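Local coordinates for protein Non-ribosomal peptide synthetase (Streptomyces halstedii, PDB 3WV4) that is a non-ribosomal peptide synthetase fragment that has the fold of AMP-binding enzymes of the ANL clan, at residues Ala227-His232 with Leu309-Asn314; Gly333-Arg338 with His354-Arg359. One frame throughout, in Å; residues are numbered along the deposited sequence.

Interaction 1. Residues Ala227-His232 with Leu309-Asn314; sequences AVLGYH and LRMFTN
Arg310 carries NE2 of His232 over one face of its guanidinium, the ring and guanidinium planes 23° apart; NH2 of Arg310 comes obliquely to the ring, 3.4 Å from CD2 of His232. From CG to NE the arginine chain is extended, which carries the head group from just before strand 311-314 across to the turn that ends helix 215-229. There NH2 of Arg310 donates to O of Gly230 at 3.0 Å; the oxygen lies near the guanidinium plane, but the nitrogen stands above the carbonyl plane and the N-H...O angle is a bent 140°. A water joins the same two elements, accepting from NH1 of Arg310 and donating to O of Leu229, each at 2.8 Å. Gly230, with positive phi, is where the chain leaves helical geometry. Beneath this polar layer the contact is mostly apolar. Met311 bends at chi3 (-61°), and its CE comes to 3.5 Å from O of Leu229, while SD meets CD2 of Leu229 at 4.1 Å, the two side chains crossing at about a right angle. CD1 of Leu229 reaches CG2 of Thr313 at 4.1 Å. Asp235, just beyond the turn, forms a salt bridge with NH2 of Arg310 and also accepts from N of His232. One arginine thus ties the successive carbonyls of Leu229 and Gly230, where the helix ends, to a nearby carboxylate that probably offsets its charge.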
ATOM      1  N   ALA A 227      -5.523  13.533   1.253  1.00 22.53           N
ATOM      2  CA  ALA A 227      -5.834  15.002   1.213  1.00 23.00           C
ATOM      3  C   ALA A 227      -5.804  15.483  -0.232  1.00 24.52           C
ATOM      4  O   ALA A 227      -6.475  16.435  -0.589  1.00 24.96           O
ATOM      5  CB  ALA A 227      -4.817  15.774   2.022  1.00 23.94           C
ATOM      6  N   VAL A 228      -4.978  14.870  -1.079  1.00 23.67           N
ATOM      7  CA  VAL A 228      -4.949  15.261  -2.509  1.00 22.99           C
ATOM      8  C   VAL A 228      -6.032  14.524  -3.343  1.00 23.33           C
ATOM      9  O   VAL A 228      -6.706  15.118  -4.138  1.00 24.56           O
ATOM     10  CB  VAL A 228      -3.571  15.065  -3.197  1.00 21.60           C
ATOM     11  CG1 VAL A 228      -3.560  15.757  -4.539  1.00 20.72           C
ATOM     12  CG2 VAL A 228      -2.437  15.598  -2.393  1.00 23.14           C
ATOM     13  N   LEU A 229      -6.231  13.233  -3.118  1.00 25.52           N
ATOM     14  CA  LEU A 229      -7.080  12.429  -3.963  1.00 24.58           C
ATOM     15  C   LEU A 229      -8.532  12.433  -3.544  1.00 24.25           C
ATOM     16  O   LEU A 229      -9.399  12.307  -4.376  1.00 26.18           O
ATOM     17  CB  LEU A 229      -6.606  10.970  -3.956  1.00 24.73           C
ATOM     18  CG  LEU A 229      -5.237  10.666  -4.590  1.00 25.81           C
ATOM     19  CD1 LEU A 229      -4.932   9.149  -4.634  1.00 23.95           C
ATOM     20  CD2 LEU A 229      -5.143  11.290  -5.989  1.00 25.79           C
ATOM     21  N   GLY A 230      -8.798  12.533  -2.254  1.00 24.22           N
ATOM     22  CA  GLY A 230     -10.175  12.778  -1.751  1.00 23.56           C
ATOM     23  C   GLY A 230     -11.052  11.564  -1.817  1.00 24.45           C
ATOM     24  O   GLY A 230     -12.163  11.657  -2.299  1.00 25.94           O
ATOM     25  N   TYR A 231     -10.547  10.390  -1.436  1.00 25.30           N
ATOM     26  CA  TYR A 231     -11.453   9.237  -1.279  1.00 27.23           C
ATOM     27  C   TYR A 231     -12.445   9.608  -0.180  1.00 29.06           C
ATOM     28  O   TYR A 231     -12.117  10.378   0.687  1.00 31.58           O
ATOM     29  CB  TYR A 231     -10.755   7.947  -0.853  1.00 25.99           C
ATOM     30  CG  TYR A 231      -9.934   7.225  -1.904  1.00 25.89           C
ATOM     31  CD1 TYR A 231      -8.732   7.767  -2.337  1.00 27.25           C
ATOM     32  CD2 TYR A 231     -10.260   5.955  -2.366  1.00 27.07           C
ATOM     33  CE1 TYR A 231      -7.913   7.115  -3.209  1.00 27.16           C
ATOM     34  CE2 TYR A 231      -9.414   5.279  -3.300  1.00 28.47           C
ATOM     35  CZ  TYR A 231      -8.224   5.863  -3.695  1.00 27.57           C
ATOM     36  OH  TYR A 231      -7.313   5.277  -4.670  1.00 28.43           O
ATOM     37  N   HIS A 232     -13.657   9.084  -0.258  1.00 30.16           N
ATOM     38  CA  HIS A 232     -14.664   9.326   0.782  1.00 33.95           C
ATOM     39  C   HIS A 232     -15.504   8.060   1.002  1.00 29.67           C
ATOM     40  O   HIS A 232     -15.346   7.054   0.290  1.00 25.70           O
ATOM     41  CB  HIS A 232     -15.512  10.550   0.472  1.00 35.74           C
ATOM     42  CG  HIS A 232     -16.199  10.491  -0.844  1.00 40.97           C
ATOM     43  ND1 HIS A 232     -17.353   9.767  -1.049  1.00 42.99           N
ATOM     44  CD2 HIS A 232     -15.894  11.061  -2.038  1.00 45.10           C
ATOM     45  CE1 HIS A 232     -17.740   9.900  -2.308  1.00 44.02           C
ATOM     46  NE2 HIS A 232     -16.862  10.666  -2.935  1.00 45.00           N
ATOM     47  N   LEU A 309     -17.318   5.086 -12.393  1.00 29.67           N
ATOM     48  CA  LEU A 309     -15.901   5.421 -12.279  1.00 29.72           C
ATOM     49  C   LEU A 309     -15.626   6.927 -12.371  1.00 29.35           C
ATOM     50  O   LEU A 309     -15.960   7.560 -13.375  1.00 30.04           O
ATOM     51  CB  LEU A 309     -15.129   4.706 -13.354  1.00 30.00           C
ATOM     52  CG  LEU A 309     -14.799   3.252 -13.005  1.00 30.29           C
ATOM     53  CD1 LEU A 309     -14.149   2.636 -14.198  1.00 31.18           C
ATOM     54  CD2 LEU A 309     -13.842   3.148 -11.810  1.00 31.25           C
ATOM     55  N   ARG A 310     -15.019   7.465 -11.310  1.00 28.04           N
ATOM     56  CA  ARG A 310     -14.673   8.871 -11.208  1.00 26.75           C
ATOM     57  C   ARG A 310     -13.175   9.187 -11.152  1.00 27.25           C
ATOM     58  O   ARG A 310     -12.765  10.346 -11.363  1.00 27.36           O
ATOM     59  CB  ARG A 310     -15.407   9.509 -10.018  1.00 25.84           C
ATOM     60  CG  ARG A 310     -14.792   9.274  -8.639  1.00 25.59           C
ATOM     61  CD  ARG A 310     -15.698   9.893  -7.543  1.00 24.38           C
ATOM     62  NE  ARG A 310     -15.088   9.766  -6.228  1.00 23.83           N
ATOM     63  CZ  ARG A 310     -14.186  10.624  -5.714  1.00 22.66           C
ATOM     64  NH1 ARG A 310     -13.822  11.700  -6.359  1.00 22.28           N
ATOM     65  NH2 ARG A 310     -13.684  10.428  -4.529  1.00 22.81           N
ATOM     66  N   MET A 311     -12.336   8.202 -10.878  1.00 28.09           N
ATOM     67  CA  MET A 311     -10.878   8.460 -10.840  1.00 27.37           C
ATOM     68  C   MET A 311     -10.076   7.221 -11.093  1.00 26.87           C
ATOM     69  O   MET A 311     -10.426   6.143 -10.595  1.00 28.99           O
ATOM     70  CB  MET A 311     -10.438   9.019  -9.478  1.00 26.18           C
ATOM     71  CG  MET A 311      -9.052   9.648  -9.472  1.00 26.15           C
ATOM     72  SD  MET A 311      -8.639  10.408  -7.886  1.00 24.88           S
ATOM     73  CE  MET A 311      -9.929  11.661  -7.778  1.00 25.34           C
ATOM     74  N   PHE A 312      -9.051   7.383 -11.923  1.00 27.78           N
ATOM     75  CA  PHE A 312      -7.986   6.453 -12.107  1.00 27.08           C
ATOM     76  C   PHE A 312      -6.713   7.066 -11.538  1.00 27.51           C
ATOM     77  O   PHE A 312      -6.392   8.224 -11.863  1.00 25.81           O
ATOM     78  CB  PHE A 312      -7.712   6.208 -13.583  1.00 27.45           C
ATOM     79  CG  PHE A 312      -8.850   5.591 -14.292  1.00 28.23           C
ATOM     80  CD1 PHE A 312      -9.095   4.231 -14.187  1.00 27.77           C
ATOM     81  CD2 PHE A 312      -9.719   6.377 -15.060  1.00 29.37           C
ATOM     82  CE1 PHE A 312     -10.178   3.654 -14.837  1.00 28.64           C
ATOM     83  CE2 PHE A 312     -10.819   5.796 -15.705  1.00 30.03           C
ATOM     84  CZ  PHE A 312     -11.052   4.421 -15.584  1.00 28.09           C
ATOM     85  N   THR A 313      -5.990   6.292 -10.738  1.00 26.94           N
ATOM     86  CA  THR A 313      -4.758   6.770 -10.182  1.00 30.52           C
ATOM     87  C   THR A 313      -3.606   5.857 -10.640  1.00 31.84           C
ATOM     88  O   THR A 313      -3.645   4.654 -10.460  1.00 29.68           O
ATOM     89  CB  THR A 313      -4.817   6.890  -8.653  1.00 28.69           C
ATOM     90  OG1 THR A 313      -5.003   5.636  -8.040  1.00 26.63           O
ATOM     91  CG2 THR A 313      -5.970   7.695  -8.270  1.00 30.78           C
ATOM     92  N   ASN A 314      -2.574   6.480 -11.172  1.00 34.58           N
ATOM     93  CA  ASN A 314      -1.492   5.773 -11.762  1.00 41.56           C
ATOM     94  C   ASN A 314      -0.246   6.106 -10.985  1.00 46.72           C
ATOM     95  O   ASN A 314       0.147   7.283 -10.879  1.00 44.93           O
ATOM     96  CB  ASN A 314      -1.308   6.163 -13.224  1.00 44.86           C
ATOM     97  CG  ASN A 314      -0.238   5.316 -13.911  1.00 46.62           C
ATOM     98  OD1 ASN A 314      -0.406   4.112 -14.070  1.00 54.86           O
ATOM     99  ND2 ASN A 314       0.832   5.936 -14.326  1.00 40.91           N
TER
HETATM  100  O   HOH W   1     -11.819  13.395  -5.373  1.00 29.42           O

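Interaction 2. Residues Gly333-Arg338 with His354-Arg359; sequences GAQVVR and HLEHER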
ATOM      1  N   GLY A 333     -16.423  10.957 -17.137  1.00 31.04           N
ATOM      2  CA  GLY A 333     -16.569  11.420 -15.755  1.00 30.67           C
ATOM      3  C   GLY A 333     -15.393  11.145 -14.857  1.00 30.74           C
ATOM      4  O   GLY A 333     -15.453  11.427 -13.674  1.00 33.01           O
ATOM      5  N   ALA A 334     -14.309  10.594 -15.401  1.00 29.91           N
ATOM      6  CA  ALA A 334     -13.281  10.090 -14.572  1.00 27.70           C
ATOM      7  C   ALA A 334     -12.042  10.922 -14.789  1.00 28.81           C
ATOM      8  O   ALA A 334     -11.736  11.269 -15.908  1.00 32.34           O
ATOM      9  CB  ALA A 334     -13.013   8.596 -14.852  1.00 28.60           C
ATOM     10  N   GLN A 335     -11.345  11.232 -13.700  1.00 26.93           N
ATOM     11  CA  GLN A 335     -10.086  12.001 -13.731  1.00 27.01           C
ATOM     12  C   GLN A 335      -8.917  11.051 -13.747  1.00 25.28           C
ATOM     13  O   GLN A 335      -9.014   9.977 -13.184  1.00 27.27           O
ATOM     14  CB  GLN A 335     -10.008  12.896 -12.494  1.00 26.59           C
ATOM     15  CG  GLN A 335     -11.085  13.965 -12.555  1.00 27.43           C
ATOM     16  CD  GLN A 335     -11.237  14.740 -11.274  1.00 28.73           C
ATOM     17  OE1 GLN A 335     -11.467  14.175 -10.178  1.00 30.73           O
ATOM     18  NE2 GLN A 335     -11.245  16.033 -11.406  1.00 28.69           N
ATOM     19  N   VAL A 336      -7.859  11.391 -14.470  1.00 25.75           N
ATOM     20  CA  VAL A 336      -6.713  10.512 -14.661  1.00 24.27           C
ATOM     21  C   VAL A 336      -5.517  11.170 -14.035  1.00 25.12           C
ATOM     22  O   VAL A 336      -5.041  12.225 -14.480  1.00 26.29           O
ATOM     23  CB  VAL A 336      -6.450  10.286 -16.135  1.00 25.14           C
ATOM     24  CG1 VAL A 336      -5.185   9.452 -16.306  1.00 26.91           C
ATOM     25  CG2 VAL A 336      -7.633   9.626 -16.791  1.00 26.00           C
ATOM     26  N   VAL A 337      -5.109  10.622 -12.910  1.00 25.66           N
ATOM     27  CA  VAL A 337      -4.282  11.325 -11.950  1.00 25.83           C
ATOM     28  C   VAL A 337      -2.861  10.793 -11.949  1.00 26.22           C
ATOM     29  O   VAL A 337      -2.678   9.600 -11.720  1.00 26.25           O
ATOM     30  CB  VAL A 337      -4.872  11.195 -10.541  1.00 25.57           C
ATOM     31  CG1 VAL A 337      -3.951  11.831  -9.541  1.00 25.84           C
ATOM     32  CG2 VAL A 337      -6.283  11.806 -10.507  1.00 25.08           C
ATOM     33  N   ARG A 338      -1.884  11.675 -12.214  1.00 25.07           N
ATOM     34  CA  ARG A 338      -0.518  11.246 -12.230  1.00 27.83           C
ATOM     35  C   ARG A 338       0.095  11.348 -10.873  1.00 27.27           C
ATOM     36  O   ARG A 338      -0.195  12.280 -10.112  1.00 26.60           O
ATOM     37  CB  ARG A 338       0.299  12.030 -13.264  1.00 31.96           C
ATOM     38  CG  ARG A 338      -0.075  11.768 -14.754  1.00 33.26           C
ATOM     39  CD  ARG A 338      -0.715  13.010 -15.433  1.00 39.24           C
ATOM     40  NE  ARG A 338       0.153  14.163 -15.465  1.00 39.46           N
ATOM     41  CZ  ARG A 338      -0.196  15.443 -15.611  1.00 38.65           C
ATOM     42  NH1 ARG A 338      -1.443  15.872 -15.667  1.00 37.65           N
ATOM     43  NH2 ARG A 338       0.780  16.336 -15.698  1.00 42.81           N
ATOM     44  N   HIS A 354      -7.997  18.148 -10.176  1.00 23.96           N
ATOM     45  CA  HIS A 354      -8.513  19.288 -10.901  1.00 24.12           C
ATOM     46  C   HIS A 354      -7.492  19.792 -11.942  1.00 25.01           C
ATOM     47  O   HIS A 354      -7.894  20.531 -12.849  1.00 26.68           O
ATOM     48  CB  HIS A 354      -9.079  20.420  -9.942  1.00 23.54           C
ATOM     49  CG  HIS A 354      -8.032  21.300  -9.310  1.00 23.62           C
ATOM     50  ND1 HIS A 354      -7.259  20.897  -8.249  1.00 22.96           N
ATOM     51  CD2 HIS A 354      -7.643  22.566  -9.590  1.00 24.62           C
ATOM     52  CE1 HIS A 354      -6.397  21.838  -7.928  1.00 23.03           C
ATOM     53  NE2 HIS A 354      -6.621  22.880  -8.715  1.00 24.19           N
ATOM     54  N   LEU A 355      -6.203  19.438 -11.821  1.00 24.80           N
ATOM     55  CA  LEU A 355      -5.175  19.926 -12.791  1.00 25.45           C
ATOM     56  C   LEU A 355      -4.721  18.851 -13.781  1.00 25.58           C
ATOM     57  O   LEU A 355      -3.627  18.989 -14.377  1.00 23.67           O
ATOM     58  CB  LEU A 355      -3.940  20.507 -12.055  1.00 25.17           C
ATOM     59  CG  LEU A 355      -4.185  21.619 -10.997  1.00 27.47           C
ATOM     60  CD1 LEU A 355      -2.893  22.021 -10.298  1.00 26.52           C
ATOM     61  CD2 LEU A 355      -4.828  22.836 -11.618  1.00 28.80           C
ATOM     62  N   GLU A 356      -5.536  17.804 -13.952  1.00 24.77           N
ATOM     63  CA  GLU A 356      -5.185  16.621 -14.735  1.00 26.02           C
ATOM     64  C   GLU A 356      -4.812  16.942 -16.201  1.00 27.68           C
ATOM     65  O   GLU A 356      -3.960  16.227 -16.755  1.00 26.01           O
ATOM     66  CB  GLU A 356      -6.302  15.552 -14.706  1.00 26.66           C
ATOM     67  CG  GLU A 356      -7.582  16.013 -15.368  1.00 27.72           C
ATOM     68  CD  GLU A 356      -8.567  14.887 -15.642  1.00 30.65           C
ATOM     69  OE1 GLU A 356      -8.226  13.756 -16.106  1.00 28.70           O
ATOM     70  OE2 GLU A 356      -9.745  15.175 -15.459  1.00 33.32           O
ATOM     71  N   HIS A 357      -5.382  18.013 -16.777  1.00 27.22           N
ATOM     72  CA  HIS A 357      -5.117  18.485 -18.129  1.00 30.44           C
ATOM     73  C   HIS A 357      -3.885  19.406 -18.280  1.00 34.02           C
ATOM     74  O   HIS A 357      -3.567  19.858 -19.357  1.00 33.33           O
ATOM     75  CB  HIS A 357      -6.311  19.278 -18.676  1.00 30.03           C
ATOM     76  CG  HIS A 357      -7.540  18.474 -18.755  1.00 32.60           C
ATOM     77  ND1 HIS A 357      -7.631  17.372 -19.563  1.00 33.24           N
ATOM     78  CD2 HIS A 357      -8.726  18.562 -18.095  1.00 34.86           C
ATOM     79  CE1 HIS A 357      -8.820  16.812 -19.395  1.00 33.18           C
ATOM     80  NE2 HIS A 357      -9.497  17.507 -18.512  1.00 32.54           N
ATOM     81  N   GLU A 358      -3.182  19.659 -17.212  1.00 36.35           N
ATOM     82  CA  GLU A 358      -2.212  20.755 -17.221  1.00 35.94           C
ATOM     83  C   GLU A 358      -0.847  20.256 -16.948  1.00 31.67           C
ATOM     84  O   GLU A 358      -0.708  19.250 -16.302  1.00 28.91           O
ATOM     85  CB  GLU A 358      -2.606  21.794 -16.192  1.00 38.71           C
ATOM     86  CG  GLU A 358      -3.702  22.646 -16.762  1.00 45.71           C
ATOM     87  CD  GLU A 358      -4.131  23.682 -15.823  1.00 48.45           C
ATOM     88  OE1 GLU A 358      -3.244  24.323 -15.212  1.00 55.63           O
ATOM     89  OE2 GLU A 358      -5.347  23.844 -15.719  1.00 53.75           O
ATOM     90  N   ARG A 359       0.142  20.957 -17.490  1.00 33.13           N
ATOM     91  CA  ARG A 359       1.545  20.630 -17.324  1.00 32.40           C
ATOM     92  C   ARG A 359       1.775  19.161 -17.617  1.00 31.47           C
ATOM     93  O   ARG A 359       2.211  18.402 -16.753  1.00 29.44           O
ATOM     94  CB  ARG A 359       1.967  21.002 -15.919  1.00 34.08           C
ATOM     95  CG  ARG A 359       1.755  22.465 -15.612  1.00 37.02           C
ATOM     96  CD  ARG A 359       1.909  22.661 -14.139  1.00 38.28           C
ATOM     97  NE  ARG A 359       2.064  24.055 -13.805  1.00 43.74           N
ATOM     98  CZ  ARG A 359       1.061  24.861 -13.507  1.00 50.18           C
ATOM     99  NH1 ARG A 359      -0.205  24.404 -13.499  1.00 49.58           N
ATOM    100  NH2 ARG A 359       1.323  26.136 -13.206  1.00 51.57           N
TER
HETATM  101  O   HOH W   2     -10.502  17.023 -14.013  1.00 38.77           O
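Gln335, at the start of strand 335-340, lays CG 3.4 Å from OE2 of Glu356, the two side chains crossing at about a right angle. A water accepts from NE2 of Gln335 at 2.9 Å and lies near OE2 of Glu356, at a distance too short to be taken at face value. At Val336 the backbone N donates to OE1 of Glu356 (2.9 Å, N-H...O 162°), approaching from above the carboxylate plane. Glu356 gets there with CG between its backbone N and carbonyl carbon (chi1 65°) and an extended chain beyond; Arg328 of helix 321-330 forms a salt bridge with the same OE1, so strand and helix share one carboxylate. Farther along, Arg338 bends at chi2 and chi3 and turns its guanidinium edge to the loop's carbonyls. Its NH2 makes a weak hydrogen bond to O of Glu358 at 3.3 Å and lies 2.7 Å from O of Arg359; Ser362 O is a further acceptor for that nitrogen. A type I beta turn from Leu355 to Glu358 shapes the loop, with N of Glu358 hydrogen-bonded to O of Leu355. This is a strand-to-strand connection, between 349-350 and 362-366, folded back against strand 335-340 through side chains, in the mixed sheet of this AMP-binding (ANL) fold.

How the interactions relate
Strands 311-314 and 335-340 are parallel neighbours in one mixed sheet, and interactions 1 and 2 each use one of them. The backbones join directly: Arg310 O lies 2.9 Å from Gln335 N and Phe312 N 2.9 Å from Gln335 O, both probable hydrogen bonds. Interaction 1 packs a helix end on the sheet, with mostly buried residues in an apolar layer and a partly exposed arginine, with His232 as the exposed residue. Interaction 2 sits farther out, about 22 Å against 15 Å from the chain centre to the contact centres. It holds a loop mainly through polar groups, with a glutamate as acceptor and an arginine facing carbonyls. Both contacts are only partly buried.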